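Side-chain contact in cytochrome CH (Methylobacterium extorquens, PDB 1QN2), which carries a covalently held heme c and probably serves as a c2-type electron-transfer protein, passing electrons between redox partners: residues T56-Q59 with A60-K63. Sequence-based numbering, arbitrary orientation.
Sequences TWDQ and ADLK. With HEC (heme c), chain D.
An N-terminal helix cap, where the loop after helix 48-53 turns into helix 59-67 beside the heme, joins D58 to D61. The N-H of D61 meets D58 OD1 at 2.7 Å in a nearly straight line (170°), approaching almost along the C-O axis of the carboxylate. D58 CG lies between its own backbone N and carbonyl carbon (chi1 60°), which folds the short side chain back over the helix start. Aspartate suits an N-cap because it is just long enough to reach a first-turn amide, of the kind that precedes the repeating i to i-4 bonds, and its charge probably also profits from the helix dipole. Those backbone bonds follow, with L62 N giving to D58 O and K63 N to Q59 O.

This start of a helix belongs to a class I type cytochrome c fold, and W57, the centre of an inverse gamma turn, links it to the heme pocket. W57 NE1 donates to heme propionate O1A (2.7 Å, 167°), a use of the indole N-H familiar in this family, while L62 CD2 comes obliquely to 3.5 Å from W57 CE3. Branched and apolar, L62 can touch the indole and also face the heme methyl CMA; it also touches V33 and I93, the latter on helix 86-98.

The side chains of D61 and W57 cross at about a right angle, D61 CB lying 3.9 Å from W57 CE3, while D61 O reaches the ring edge, 3.7 Å from W57 CZ3. A water donates to D61 OD2 and accepts from T56 N, bridging the two, whereas OD1 pairs with K72, probably easing the proximity of D58 OD1, 3.4 Å from D61 OD2.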
loop_
_atom_site.group_PDB
_atom_site.type_symbol
_atom_site.label_atom_id
_atom_site.label_comp_id
_atom_site.label_asym_id
_atom_site.label_seq_id
_atom_site.Cartn_x
_atom_site.Cartn_y
_atom_site.Cartn_z
ATOM N N THR A 56 -3.271 4.453 10.232
ATOM C CA THR A 56 -2.765 5.622 9.504
ATOM C C THR A 56 -1.541 5.133 8.697
ATOM O O THR A 56 -0.640 4.542 9.296
ATOM C CB THR A 56 -2.313 6.757 10.422
ATOM O OG1 THR A 56 -3.454 7.472 10.918
ATOM C CG2 THR A 56 -1.436 7.741 9.636
ATOM N N TRP A 57 -1.548 5.344 7.389
ATOM C CA TRP A 57 -0.462 4.882 6.570
ATOM C C TRP A 57 0.853 5.574 6.781
ATOM O O TRP A 57 1.405 6.169 5.846
ATOM C CB TRP A 57 -0.833 4.773 5.105
ATOM C CG TRP A 57 -1.811 3.671 4.826
ATOM C CD1 TRP A 57 -2.950 3.750 4.086
ATOM C CD2 TRP A 57 -1.736 2.322 5.310
ATOM N NE1 TRP A 57 -3.572 2.522 4.046
ATOM C CE2 TRP A 57 -2.869 1.639 4.819
ATOM C CE3 TRP A 57 -0.808 1.620 6.078
ATOM C CZ2 TRP A 57 -3.089 0.284 5.064
ATOM C CZ3 TRP A 57 -1.047 0.286 6.361
ATOM C CH2 TRP A 57 -2.176 -0.366 5.851
ATOM N N ASP A 58 1.400 5.520 7.994
ATOM C CA ASP A 58 2.719 6.161 8.200
ATOM C C ASP A 58 3.781 5.164 7.708
ATOM O O ASP A 58 3.370 4.085 7.253
ATOM C CB ASP A 58 2.932 6.511 9.651
ATOM C CG ASP A 58 2.909 5.382 10.643
ATOM O OD1 ASP A 58 2.796 4.189 10.288
ATOM O OD2 ASP A 58 3.006 5.677 11.857
ATOM N N GLN A 59 5.065 5.459 7.781
ATOM C CA GLN A 59 6.088 4.524 7.307
ATOM C C GLN A 59 6.068 3.209 8.059
ATOM O O GLN A 59 6.237 2.136 7.468
ATOM C CB GLN A 59 7.473 5.178 7.405
ATOM C CG GLN A 59 7.450 6.529 8.110
ATOM C CD GLN A 59 6.892 7.629 7.229
ATOM O OE1 GLN A 59 7.490 7.983 6.212
ATOM N NE2 GLN A 59 5.745 8.174 7.615
ATOM N N ALA A 60 5.867 3.275 9.369
ATOM C CA ALA A 60 5.829 2.100 10.219
ATOM C C ALA A 60 4.722 1.141 9.814
ATOM O O ALA A 60 4.968 -0.048 9.620
ATOM C CB ALA A 60 5.700 2.493 11.680
ATOM N N ASP A 61 3.496 1.647 9.687
ATOM C CA ASP A 61 2.402 0.761 9.298
ATOM C C ASP A 61 2.554 0.264 7.879
ATOM O O ASP A 61 2.283 -0.914 7.592
ATOM C CB ASP A 61 1.052 1.425 9.529
ATOM C CG ASP A 61 0.733 1.543 11.014
ATOM O OD1 ASP A 61 1.132 0.622 11.760
ATOM O OD2 ASP A 61 0.103 2.533 11.431
ATOM N N LEU A 62 2.992 1.124 6.953
ATOM C CA LEU A 62 3.147 0.649 5.569
ATOM C C LEU A 62 4.184 -0.465 5.503
ATOM O O LEU A 62 4.097 -1.419 4.733
ATOM C CB LEU A 62 3.615 1.822 4.682
ATOM C CG LEU A 62 2.506 2.770 4.213
ATOM C CD1 LEU A 62 3.060 3.935 3.398
ATOM C CD2 LEU A 62 1.454 2.002 3.415
ATOM N N LYS A 63 5.209 -0.331 6.340
ATOM C CA LYS A 63 6.272 -1.345 6.341
ATOM C C LYS A 63 5.677 -2.713 6.695
ATOM O O LYS A 63 5.911 -3.699 6.010
ATOM C CB LYS A 63 7.326 -0.974 7.396
ATOM C CG LYS A 63 8.735 -0.816 6.871
ATOM C CD LYS A 63 9.479 0.221 7.712
ATOM C CE LYS A 63 10.969 0.229 7.417
ATOM N NZ LYS A 63 11.724 0.995 8.450
HETATM FE FE HEC D . -2.647 -3.287 -2.722
HETATM C CHA HEC D . -5.010 -1.881 -0.672
HETATM C CHB HEC D . -0.320 -1.012 -1.597
HETATM C CHC HEC D . -0.129 -5.110 -4.233
HETATM C CHD HEC D . -4.988 -5.157 -4.259
HETATM N NA HEC D . -2.666 -1.692 -1.384
HETATM C C1A HEC D . -3.747 -1.307 -0.618
HETATM C C2A HEC D . -3.313 -0.285 0.177
HETATM C C3A HEC D . -2.001 -0.036 -0.078
HETATM C C4A HEC D . -1.593 -0.918 -1.055
HETATM C CMA HEC D . -1.260 1.065 0.672
HETATM C CAA HEC D . -4.142 0.476 1.183
HETATM C CBA HEC D . -4.736 1.709 0.501
HETATM C CGA HEC D . -5.771 2.460 1.330
HETATM O O1A HEC D . -5.858 2.319 2.575
HETATM O O2A HEC D . -6.246 3.518 0.833
HETATM N NB HEC D . -0.589 -3.076 -2.934
HETATM C C1B HEC D . 0.130 -2.034 -2.409
HETATM C C2B HEC D . 1.391 -2.116 -2.955
HETATM C C3B HEC D . 1.499 -3.317 -3.618
HETATM C C4B HEC D . 0.231 -3.885 -3.664
HETATM C CMB HEC D . 2.608 -1.231 -2.746
HETATM C CAB HEC D . 2.696 -3.829 -4.125
HETATM C CBB HEC D . 3.716 -4.267 -3.274
HETATM N NC HEC D . -2.569 -4.904 -4.006
HETATM C C1C HEC D . -1.440 -5.444 -4.557
HETATM C C2C HEC D . -1.874 -6.364 -5.486
HETATM C C3C HEC D . -3.246 -6.366 -5.525
HETATM C C4C HEC D . -3.675 -5.467 -4.571
HETATM C CMC HEC D . -1.156 -7.282 -6.460
HETATM C CAC HEC D . -4.042 -7.154 -6.361
HETATM C CBC HEC D . -3.902 -8.541 -6.477
HETATM N ND HEC D . -4.690 -3.469 -2.502
HETATM C C1D HEC D . -5.420 -4.355 -3.223
HETATM C C2D HEC D . -6.705 -4.295 -2.722
HETATM C C3D HEC D . -6.716 -3.364 -1.735
HETATM C C4D HEC D . -5.456 -2.847 -1.561
HETATM C CMD HEC D . -7.979 -5.031 -3.092
HETATM C CAD HEC D . -7.907 -3.001 -0.868
HETATM C CBD HEC D . -7.670 -3.884 0.372
HETATM C CGD HEC D . -8.888 -3.965 1.287
HETATM O O1D HEC D . -8.817 -4.779 2.249
HETATM O O2D HEC D . -9.876 -3.209 1.163
HETATM O O HOH W 1 -2.153 4.231 13.033
#